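Local coordinates for protein lyase/mutase (Burkholderia cenocepacia, PDB 4LSB) that is a lyase/mutase-type enzyme with a TIM-barrel fold that binds a magnesium ion and is found as a two-chain assembly, at residues L25-N36 with V236-L245; D174-L182 with E203-V211. All coordinates share one frame; numbering follows the deposited sequence.

Overall arrangement
Contact 1 pairs strand 32-34 with strand 238-240, the first strand with the last, and so helps to close the TIM barrel. Contact 2 packs helix 175-187 against helix 201-211 in the outer layer, and in sequence it is nested inside the long loop that contact 1 closes. Their centres are about 18 Å apart, yet they touch where Val236 CG2 meets Ile204 CG2 at 3.5 Å. Contact 1 is also near the metal: Gly242 lies about 9 Å from the magnesium ion, whose site includes Ser58 and Glu97.

Contact 1: L25-N36 with V236-L245; sequences LHTRPGAFIIPN and VKRVSVGGAL
Arg238 runs its aliphatic stem alongside Phe32, both side chains pointing the same way. Its CG stands over one ring face, 3.8 Å from the Phe32 centroid, in a CH-pi contact, while Leu25 CB lies on the opposite face. A bend at chi3 (77°) then swings the guanidinium toward His26, where Arg238 NH1 donates to His26 NE2 at 3.0 Å. The donor sits near the imidazole plane although the ring and guanidinium planes stand 75° apart. His26 ND1 bonds to Phe22 O, and Arg238 NE and NH2 reach Asn216 and Thr162.

Lys237 folds back at chi2 and chi3, laying its methylenes beside His26 O. Its NZ thereby reaches Arg28 O at 2.7 Å and also donates to Gly30 O at 2.9 Å. The backbones beside them pair as parallel strands, first strand 32-34 with last 238-240, closing the TIM barrel. Val239 bonds to strand 32-34 through both backbone N and O: its N donates to Phe32 O, and Ile34 N donates to its O at 2.8 Å. Past the strands, Asn36 turns its amide across to the 236-245 segment, with OD1 accepting from Val241 N at 2.9 Å and ND2 bonding to Thr56 O. A water donates to both Asn36 O and Gly242 O.

Such a bonding pattern suits a neutral His26 with its proton on ND1, and leaves the positive charge of Lys237 held by main-chain carbonyls.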
loop_
_atom_site.group_PDB
_atom_site.type_symbol
_atom_site.label_atom_id
_atom_site.label_comp_id
_atom_site.label_asym_id
_atom_site.label_seq_id
_atom_site.Cartn_x
_atom_site.Cartn_y
_atom_site.Cartn_z
ATOM N N LEU B 25 -18.132 -6.992 -20.525
ATOM C CA LEU B 25 -16.691 -6.957 -20.859
ATOM C C LEU B 25 -16.270 -8.262 -21.419
ATOM O O LEU B 25 -15.400 -8.280 -22.286
ATOM C CB LEU B 25 -15.775 -6.649 -19.651
ATOM C CG LEU B 25 -15.946 -5.281 -19.074
ATOM C CD1 LEU B 25 -15.223 -5.030 -17.778
ATOM C CD2 LEU B 25 -15.555 -4.256 -20.147
ATOM N N HIS B 26 -16.898 -9.357 -20.974
ATOM C CA HIS B 26 -16.466 -10.684 -21.395
ATOM C C HIS B 26 -16.997 -11.139 -22.759
ATOM O O HIS B 26 -16.587 -12.194 -23.226
ATOM C CB HIS B 26 -16.835 -11.754 -20.365
ATOM C CG HIS B 26 -16.141 -11.586 -19.052
ATOM N ND1 HIS B 26 -16.552 -10.665 -18.127
ATOM C CD2 HIS B 26 -15.078 -12.223 -18.513
ATOM C CE1 HIS B 26 -15.771 -10.727 -17.072
ATOM N NE2 HIS B 26 -14.861 -11.659 -17.283
ATOM N N THR B 27 -17.952 -10.417 -23.303
ATOM C CA THR B 27 -18.627 -10.847 -24.537
ATOM C C THR B 27 -18.318 -9.921 -25.700
ATOM O O THR B 27 -18.592 -10.261 -26.842
ATOM C CB THR B 27 -20.137 -10.959 -24.347
ATOM O OG1 THR B 27 -20.672 -9.687 -23.995
ATOM C CG2 THR B 27 -20.460 -12.004 -23.245
ATOM N N ARG B 28 -17.688 -8.790 -25.445
ATOM C CA ARG B 28 -17.291 -7.943 -26.560
ATOM C C ARG B 28 -15.995 -8.477 -27.169
ATOM O O ARG B 28 -15.242 -9.271 -26.536
ATOM C CB ARG B 28 -17.206 -6.481 -26.124
ATOM C CG ARG B 28 -16.028 -6.149 -25.308
ATOM C CD ARG B 28 -16.111 -4.717 -24.813
ATOM N NE ARG B 28 -14.815 -4.429 -24.224
ATOM C CZ ARG B 28 -14.542 -3.426 -23.400
ATOM N NH1 ARG B 28 -15.487 -2.574 -23.022
ATOM N NH2 ARG B 28 -13.297 -3.283 -22.968
ATOM N N PRO B 29 -15.696 -8.039 -28.408
ATOM C CA PRO B 29 -14.510 -8.546 -29.048
ATOM C C PRO B 29 -13.219 -8.198 -28.339
ATOM O O PRO B 29 -13.072 -7.116 -27.740
ATOM C CB PRO B 29 -14.541 -7.888 -30.455
ATOM C CG PRO B 29 -15.988 -7.543 -30.697
ATOM C CD PRO B 29 -16.537 -7.237 -29.325
ATOM N N GLY B 30 -12.258 -9.101 -28.453
ATOM C CA GLY B 30 -10.935 -8.811 -27.967
ATOM C C GLY B 30 -10.739 -9.297 -26.543
ATOM O O GLY B 30 -11.608 -9.984 -25.996
ATOM N N ALA B 31 -9.561 -9.028 -25.975
ATOM C CA ALA B 31 -9.306 -9.338 -24.549
ATOM C C ALA B 31 -9.214 -8.030 -23.767
ATOM O O ALA B 31 -8.853 -7.005 -24.310
ATOM C CB ALA B 31 -7.986 -10.113 -24.390
ATOM N N PHE B 32 -9.517 -8.084 -22.475
ATOM C CA PHE B 32 -9.352 -6.895 -21.616
ATOM C C PHE B 32 -8.493 -7.218 -20.427
ATOM O O PHE B 32 -8.416 -8.340 -20.009
ATOM C CB PHE B 32 -10.703 -6.286 -21.169
ATOM C CG PHE B 32 -11.453 -7.087 -20.138
ATOM C CD1 PHE B 32 -12.255 -8.149 -20.504
ATOM C CD2 PHE B 32 -11.413 -6.717 -18.796
ATOM C CE1 PHE B 32 -12.941 -8.875 -19.554
ATOM C CE2 PHE B 32 -12.099 -7.433 -17.839
ATOM C CZ PHE B 32 -12.851 -8.535 -18.214
ATOM N N ILE B 33 -7.885 -6.199 -19.851
ATOM C CA ILE B 33 -7.020 -6.402 -18.702
ATOM C C ILE B 33 -7.867 -6.055 -17.469
ATOM O O ILE B 33 -8.568 -5.049 -17.455
ATOM C CB ILE B 33 -5.770 -5.502 -18.756
ATOM C CG1 ILE B 33 -4.898 -5.895 -19.946
ATOM C CG2 ILE B 33 -4.992 -5.605 -17.476
ATOM C CD1 ILE B 33 -3.710 -4.972 -20.228
ATOM N N ILE B 34 -7.784 -6.913 -16.473
ATOM C CA ILE B 34 -8.369 -6.684 -15.178
ATOM C C ILE B 34 -7.211 -6.569 -14.176
ATOM O O ILE B 34 -6.566 -7.566 -13.791
ATOM C CB ILE B 34 -9.424 -7.730 -14.793
ATOM C CG1 ILE B 34 -10.100 -7.331 -13.477
ATOM C CG2 ILE B 34 -8.833 -9.118 -14.674
ATOM C CD1 ILE B 34 -11.390 -8.084 -13.207
ATOM N N PRO B 35 -6.861 -5.315 -13.818
ATOM C CA PRO B 35 -5.694 -5.158 -12.952
ATOM C C PRO B 35 -6.039 -5.361 -11.504
ATOM O O PRO B 35 -7.233 -5.360 -11.124
ATOM C CB PRO B 35 -5.281 -3.722 -13.233
ATOM C CG PRO B 35 -6.570 -3.032 -13.425
ATOM C CD PRO B 35 -7.424 -4.007 -14.191
ATOM N N ASN B 36 -5.002 -5.513 -10.683
ATOM C CA ASN B 36 -5.126 -5.953 -9.306
ATOM C C ASN B 36 -4.526 -4.931 -8.282
ATOM O O ASN B 36 -3.392 -5.050 -7.891
ATOM C CB ASN B 36 -4.429 -7.304 -9.069
ATOM C CG ASN B 36 -4.917 -8.428 -9.998
ATOM O OD1 ASN B 36 -4.546 -8.481 -11.177
ATOM N ND2 ASN B 36 -5.743 -9.323 -9.479
ATOM N N VAL B 236 -7.784 -15.712 -25.747
ATOM C CA VAL B 236 -7.987 -15.282 -24.386
ATOM C C VAL B 236 -8.953 -14.127 -24.326
ATOM O O VAL B 236 -8.950 -13.243 -25.201
ATOM C CB VAL B 236 -6.644 -14.864 -23.741
ATOM C CG1 VAL B 236 -6.835 -14.433 -22.291
ATOM C CG2 VAL B 236 -5.693 -16.054 -23.757
ATOM N N LYS B 237 -9.791 -14.125 -23.281
ATOM C CA LYS B 237 -10.731 -13.027 -23.087
ATOM C C LYS B 237 -10.315 -11.988 -22.023
ATOM O O LYS B 237 -10.630 -10.817 -22.142
ATOM C CB LYS B 237 -12.088 -13.610 -22.707
ATOM C CG LYS B 237 -13.204 -12.576 -22.595
ATOM C CD LYS B 237 -13.382 -11.690 -23.812
ATOM C CE LYS B 237 -13.666 -12.528 -25.062
ATOM N NZ LYS B 237 -13.944 -11.634 -26.217
ATOM N N ARG B 238 -9.680 -12.441 -20.971
ATOM C CA ARG B 238 -9.341 -11.609 -19.801
ATOM C C ARG B 238 -7.923 -11.854 -19.366
ATOM O O ARG B 238 -7.483 -12.978 -19.286
ATOM C CB ARG B 238 -10.268 -11.910 -18.633
ATOM C CG ARG B 238 -10.355 -10.784 -17.610
ATOM C CD ARG B 238 -11.523 -11.047 -16.650
ATOM N NE ARG B 238 -11.177 -12.066 -15.676
ATOM C CZ ARG B 238 -12.007 -12.758 -14.887
ATOM N NH1 ARG B 238 -13.289 -12.610 -14.918
ATOM N NH2 ARG B 238 -11.505 -13.579 -13.988
ATOM N N VAL B 239 -7.212 -10.782 -19.039
ATOM C CA VAL B 239 -5.866 -10.906 -18.598
ATOM C C VAL B 239 -5.708 -10.150 -17.279
ATOM O O VAL B 239 -5.983 -8.962 -17.172
ATOM C CB VAL B 239 -4.890 -10.314 -19.629
ATOM C CG1 VAL B 239 -3.454 -10.560 -19.174
ATOM C CG2 VAL B 239 -5.120 -10.934 -20.988
ATOM N N SER B 240 -5.262 -10.879 -16.272
ATOM C CA SER B 240 -5.035 -10.329 -14.937
ATOM C C SER B 240 -3.520 -10.360 -14.586
ATOM O O SER B 240 -2.665 -10.917 -15.348
ATOM C CB SER B 240 -5.844 -11.181 -13.926
ATOM O OG SER B 240 -5.283 -12.520 -13.809
ATOM N N VAL B 241 -3.168 -9.784 -13.425
ATOM C CA VAL B 241 -1.770 -9.729 -13.027
ATOM C C VAL B 241 -1.441 -10.208 -11.592
ATOM O O VAL B 241 -0.303 -10.092 -11.155
ATOM C CB VAL B 241 -1.158 -8.321 -13.235
ATOM C CG1 VAL B 241 -1.263 -7.890 -14.696
ATOM C CG2 VAL B 241 -1.774 -7.299 -12.295
ATOM N N GLY B 242 -2.414 -10.769 -10.882
ATOM C CA GLY B 242 -2.191 -11.282 -9.542
ATOM C C GLY B 242 -1.497 -10.211 -8.695
ATOM O O GLY B 242 -1.925 -9.043 -8.697
ATOM N N GLY B 243 -0.465 -10.623 -7.981
ATOM C CA GLY B 243 0.281 -9.680 -7.089
ATOM C C GLY B 243 1.349 -8.847 -7.789
ATOM O O GLY B 243 2.155 -8.214 -7.108
ATOM N N ALA B 244 1.405 -8.861 -9.122
ATOM C CA ALA B 244 2.532 -8.235 -9.818
ATOM C C ALA B 244 2.600 -6.752 -9.712
ATOM O O ALA B 244 3.702 -6.183 -9.741
ATOM C CB ALA B 244 2.572 -8.650 -11.274
ATOM N N LEU B 245 1.451 -6.090 -9.635
ATOM C CA LEU B 245 1.487 -4.647 -9.401
ATOM C C LEU B 245 2.048 -4.338 -7.998
ATOM O O LEU B 245 2.885 -3.416 -7.839
ATOM C CB LEU B 245 0.145 -3.989 -9.622
ATOM C CG LEU B 245 -0.269 -3.895 -11.075
ATOM C CD1 LEU B 245 -1.734 -3.501 -11.223
ATOM C CD2 LEU B 245 0.686 -2.947 -11.810
HETATM O O HOH W 1 -0.986 -6.675 -7.842
#

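Contact 2: D174-L182 with E203-V211; sequences DLDDTIARL and EIAAVTRAV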
loop_
_atom_site.group_PDB
_atom_site.type_symbol
_atom_site.label_atom_id
_atom_site.label_comp_id
_atom_site.label_asym_id
_atom_site.label_seq_id
_atom_site.Cartn_x
_atom_site.Cartn_y
_atom_site.Cartn_z
ATOM N N ASP B 174 0.274 -30.659 -16.081
ATOM C CA ASP B 174 -0.360 -31.567 -17.021
ATOM C C ASP B 174 -1.508 -30.835 -17.725
ATOM O O ASP B 174 -2.571 -30.573 -17.128
ATOM C CB ASP B 174 -0.879 -32.787 -16.244
ATOM C CG ASP B 174 -1.638 -33.802 -17.118
ATOM O OD1 ASP B 174 -2.621 -33.445 -17.799
ATOM O OD2 ASP B 174 -1.276 -34.995 -17.089
ATOM N N LEU B 175 -1.289 -30.496 -18.990
ATOM C CA LEU B 175 -2.249 -29.715 -19.781
ATOM C C LEU B 175 -3.578 -30.422 -19.912
ATOM O O LEU B 175 -4.643 -29.840 -19.804
ATOM C CB LEU B 175 -1.663 -29.445 -21.182
ATOM C CG LEU B 175 -2.452 -28.542 -22.154
ATOM C CD1 LEU B 175 -2.655 -27.182 -21.520
ATOM C CD2 LEU B 175 -1.737 -28.387 -23.501
ATOM N N ASP B 176 -3.526 -31.719 -20.156
ATOM C CA ASP B 176 -4.744 -32.428 -20.371
ATOM C C ASP B 176 -5.641 -32.583 -19.129
ATOM O O ASP B 176 -6.831 -32.469 -19.262
ATOM C CB ASP B 176 -4.435 -33.748 -21.032
ATOM C CG ASP B 176 -3.910 -33.544 -22.422
ATOM O OD1 ASP B 176 -4.737 -33.426 -23.364
ATOM O OD2 ASP B 176 -2.667 -33.450 -22.563
ATOM N N ASP B 177 -5.083 -32.818 -17.938
ATOM C CA ASP B 177 -5.918 -32.829 -16.718
ATOM C C ASP B 177 -6.475 -31.429 -16.459
ATOM O O ASP B 177 -7.630 -31.248 -16.068
ATOM C CB ASP B 177 -5.150 -33.251 -15.460
ATOM C CG ASP B 177 -6.105 -33.507 -14.243
ATOM O OD1 ASP B 177 -6.913 -34.433 -14.348
ATOM O OD2 ASP B 177 -6.055 -32.800 -13.192
ATOM N N THR B 178 -5.618 -30.449 -16.666
ATOM C CA THR B 178 -5.974 -29.071 -16.411
ATOM C C THR B 178 -7.140 -28.670 -17.322
ATOM O O THR B 178 -8.117 -28.110 -16.844
ATOM C CB THR B 178 -4.755 -28.183 -16.549
ATOM O OG1 THR B 178 -3.743 -28.593 -15.615
ATOM C CG2 THR B 178 -5.130 -26.715 -16.265
ATOM N N ILE B 179 -7.045 -28.943 -18.627
ATOM C CA ILE B 179 -8.169 -28.665 -19.551
ATOM C C ILE B 179 -9.411 -29.408 -19.153
ATOM O O ILE B 179 -10.501 -28.853 -19.194
ATOM C CB ILE B 179 -7.779 -28.897 -21.035
ATOM C CG1 ILE B 179 -6.949 -27.714 -21.540
ATOM C CG2 ILE B 179 -8.956 -29.081 -21.961
ATOM C CD1 ILE B 179 -6.112 -28.066 -22.759
ATOM N N ALA B 180 -9.270 -30.660 -18.742
ATOM C CA ALA B 180 -10.448 -31.463 -18.435
ATOM C C ALA B 180 -11.165 -30.870 -17.249
ATOM O O ALA B 180 -12.371 -30.789 -17.225
ATOM C CB ALA B 180 -10.078 -32.904 -18.171
ATOM N N ARG B 181 -10.421 -30.477 -16.231
ATOM C CA ARG B 181 -11.022 -29.796 -15.052
ATOM C C ARG B 181 -11.773 -28.526 -15.469
ATOM O O ARG B 181 -12.937 -28.277 -15.064
ATOM C CB ARG B 181 -9.923 -29.465 -14.059
ATOM C CG ARG B 181 -9.441 -30.695 -13.269
ATOM C CD ARG B 181 -8.301 -30.338 -12.319
ATOM N NE ARG B 181 -7.978 -31.506 -11.492
ATOM C CZ ARG B 181 -8.626 -31.880 -10.391
ATOM N NH1 ARG B 181 -9.636 -31.166 -9.909
ATOM N NH2 ARG B 181 -8.242 -32.972 -9.744
ATOM N N LEU B 182 -11.126 -27.708 -16.296
ATOM C CA LEU B 182 -11.727 -26.431 -16.684
ATOM C C LEU B 182 -12.980 -26.669 -17.452
ATOM O O LEU B 182 -13.953 -25.963 -17.282
ATOM C CB LEU B 182 -10.809 -25.529 -17.508
ATOM C CG LEU B 182 -9.578 -25.004 -16.800
ATOM C CD1 LEU B 182 -8.776 -24.136 -17.768
ATOM C CD2 LEU B 182 -9.942 -24.191 -15.576
ATOM N N GLU B 203 0.086 -23.795 -25.507
ATOM C CA GLU B 203 -0.735 -24.374 -24.420
ATOM C C GLU B 203 -1.997 -23.511 -24.151
ATOM O O GLU B 203 -3.118 -24.014 -24.049
ATOM C CB GLU B 203 0.085 -24.573 -23.149
ATOM C CG GLU B 203 1.180 -25.646 -23.283
ATOM C CD GLU B 203 1.653 -26.244 -21.956
ATOM O OE1 GLU B 203 1.419 -25.660 -20.893
ATOM O OE2 GLU B 203 2.293 -27.332 -21.968
ATOM N N ILE B 204 -1.816 -22.203 -24.097
ATOM C CA ILE B 204 -2.956 -21.278 -23.927
ATOM C C ILE B 204 -3.995 -21.394 -25.049
ATOM O O ILE B 204 -5.211 -21.444 -24.811
ATOM C CB ILE B 204 -2.458 -19.807 -23.848
ATOM C CG1 ILE B 204 -1.713 -19.541 -22.560
ATOM C CG2 ILE B 204 -3.610 -18.829 -23.950
ATOM C CD1 ILE B 204 -0.923 -18.271 -22.571
ATOM N N ALA B 205 -3.547 -21.414 -26.295
ATOM C CA ALA B 205 -4.496 -21.536 -27.401
ATOM C C ALA B 205 -5.308 -22.831 -27.345
ATOM O O ALA B 205 -6.454 -22.876 -27.735
ATOM C CB ALA B 205 -3.787 -21.431 -28.714
ATOM N N ALA B 206 -4.689 -23.902 -26.882
ATOM C CA ALA B 206 -5.379 -25.187 -26.703
ATOM C C ALA B 206 -6.418 -25.120 -25.592
ATOM O O ALA B 206 -7.454 -25.751 -25.680
ATOM C CB ALA B 206 -4.384 -26.276 -26.382
ATOM N N VAL B 207 -6.070 -24.451 -24.516
ATOM C CA VAL B 207 -7.066 -24.159 -23.447
ATOM C C VAL B 207 -8.278 -23.387 -23.989
ATOM O O VAL B 207 -9.397 -23.810 -23.774
ATOM C CB VAL B 207 -6.467 -23.374 -22.260
ATOM C CG1 VAL B 207 -7.534 -23.093 -21.235
ATOM C CG2 VAL B 207 -5.420 -24.233 -21.604
ATOM N N THR B 208 -8.051 -22.286 -24.684
ATOM C CA THR B 208 -9.183 -21.453 -25.104
ATOM C C THR B 208 -10.042 -22.198 -26.137
ATOM O O THR B 208 -11.283 -22.084 -26.145
ATOM C CB THR B 208 -8.703 -20.105 -25.681
ATOM O OG1 THR B 208 -7.954 -20.312 -26.892
ATOM C CG2 THR B 208 -7.770 -19.372 -24.699
ATOM N N ARG B 209 -9.392 -22.924 -27.051
ATOM C CA ARG B 209 -10.165 -23.704 -28.032
ATOM C C ARG B 209 -11.058 -24.776 -27.383
ATOM O O ARG B 209 -12.249 -24.926 -27.739
ATOM C CB ARG B 209 -9.234 -24.364 -29.075
ATOM C CG ARG B 209 -9.927 -24.682 -30.409
ATOM C CD ARG B 209 -8.940 -25.343 -31.407
ATOM N NE ARG B 209 -8.575 -26.617 -30.816
ATOM C CZ ARG B 209 -9.284 -27.737 -30.935
ATOM N NH1 ARG B 209 -10.359 -27.799 -31.732
ATOM N NH2 ARG B 209 -8.888 -28.821 -30.297
ATOM N N ALA B 210 -10.483 -25.541 -26.476
ATOM C CA ALA B 210 -11.229 -26.594 -25.774
ATOM C C ALA B 210 -12.315 -26.055 -24.834
ATOM O O ALA B 210 -13.341 -26.665 -24.683
ATOM C CB ALA B 210 -10.293 -27.466 -24.951
ATOM N N VAL B 211 -12.049 -24.955 -24.156
ATOM C CA VAL B 211 -12.989 -24.417 -23.180
ATOM C C VAL B 211 -14.130 -23.644 -23.868
ATOM O O VAL B 211 -15.283 -23.803 -23.493
ATOM C CB VAL B 211 -12.236 -23.567 -22.161
ATOM C CG1 VAL B 211 -13.184 -22.704 -21.352
ATOM C CG2 VAL B 211 -11.454 -24.433 -21.250
#
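Leu175, Ile179 and Leu182 line one side of helix 175-187 and meet Glu203, Ala206, Val207, Ala210 and Val211 of helix 201-211. These are neighbouring helices in the outer layer of the TIM barrel, with strand 192-194 between them in sequence. The short helix axes approach to 9.8 Å and cross at -31°, running broadly in the same direction.

The interface is apolar, and no hydrogen bond joins the two segments, although Arg186, further along helix 175-187, bonds to Val211 O. Val207 is its branching point: with CG1 anti to the backbone N (chi1 179°), its two methyls are divided between different partners. Val207 CG1 reaches along to Leu182 CD1 at 3.8 Å. Its CG2 fits against Ile179 CG1 at 3.8 Å and also meets Leu175 CD1. Ile179 CG2 rests on Ala210 CB at 3.7 Å. At one end Leu175 CD2 touches the CG methylene of Glu203, and at the other Leu182 CB lies 4.0 Å from Val211 CG2. Leu193 touches both Leu182 and Val211, seating the helix pair on the barrel strands.

The polar interactions of segment 174-182 lie away from the interface, and Asn167 is a second partner of Thr178 OG1 and Asp177 OD2. Asp174 occupies the N-cap position, and its carbonyl O receives both Thr178 N and Thr178 OG1, the hydroxyl coming from above the carbonyl plane at 2.8 Å. One turn on, a salt bridge joins Asp177 to Arg181: NE of Arg181, with its partner almost in the guanidinium plane, meets Asp177 OD2 on the syn side at 2.9 Å.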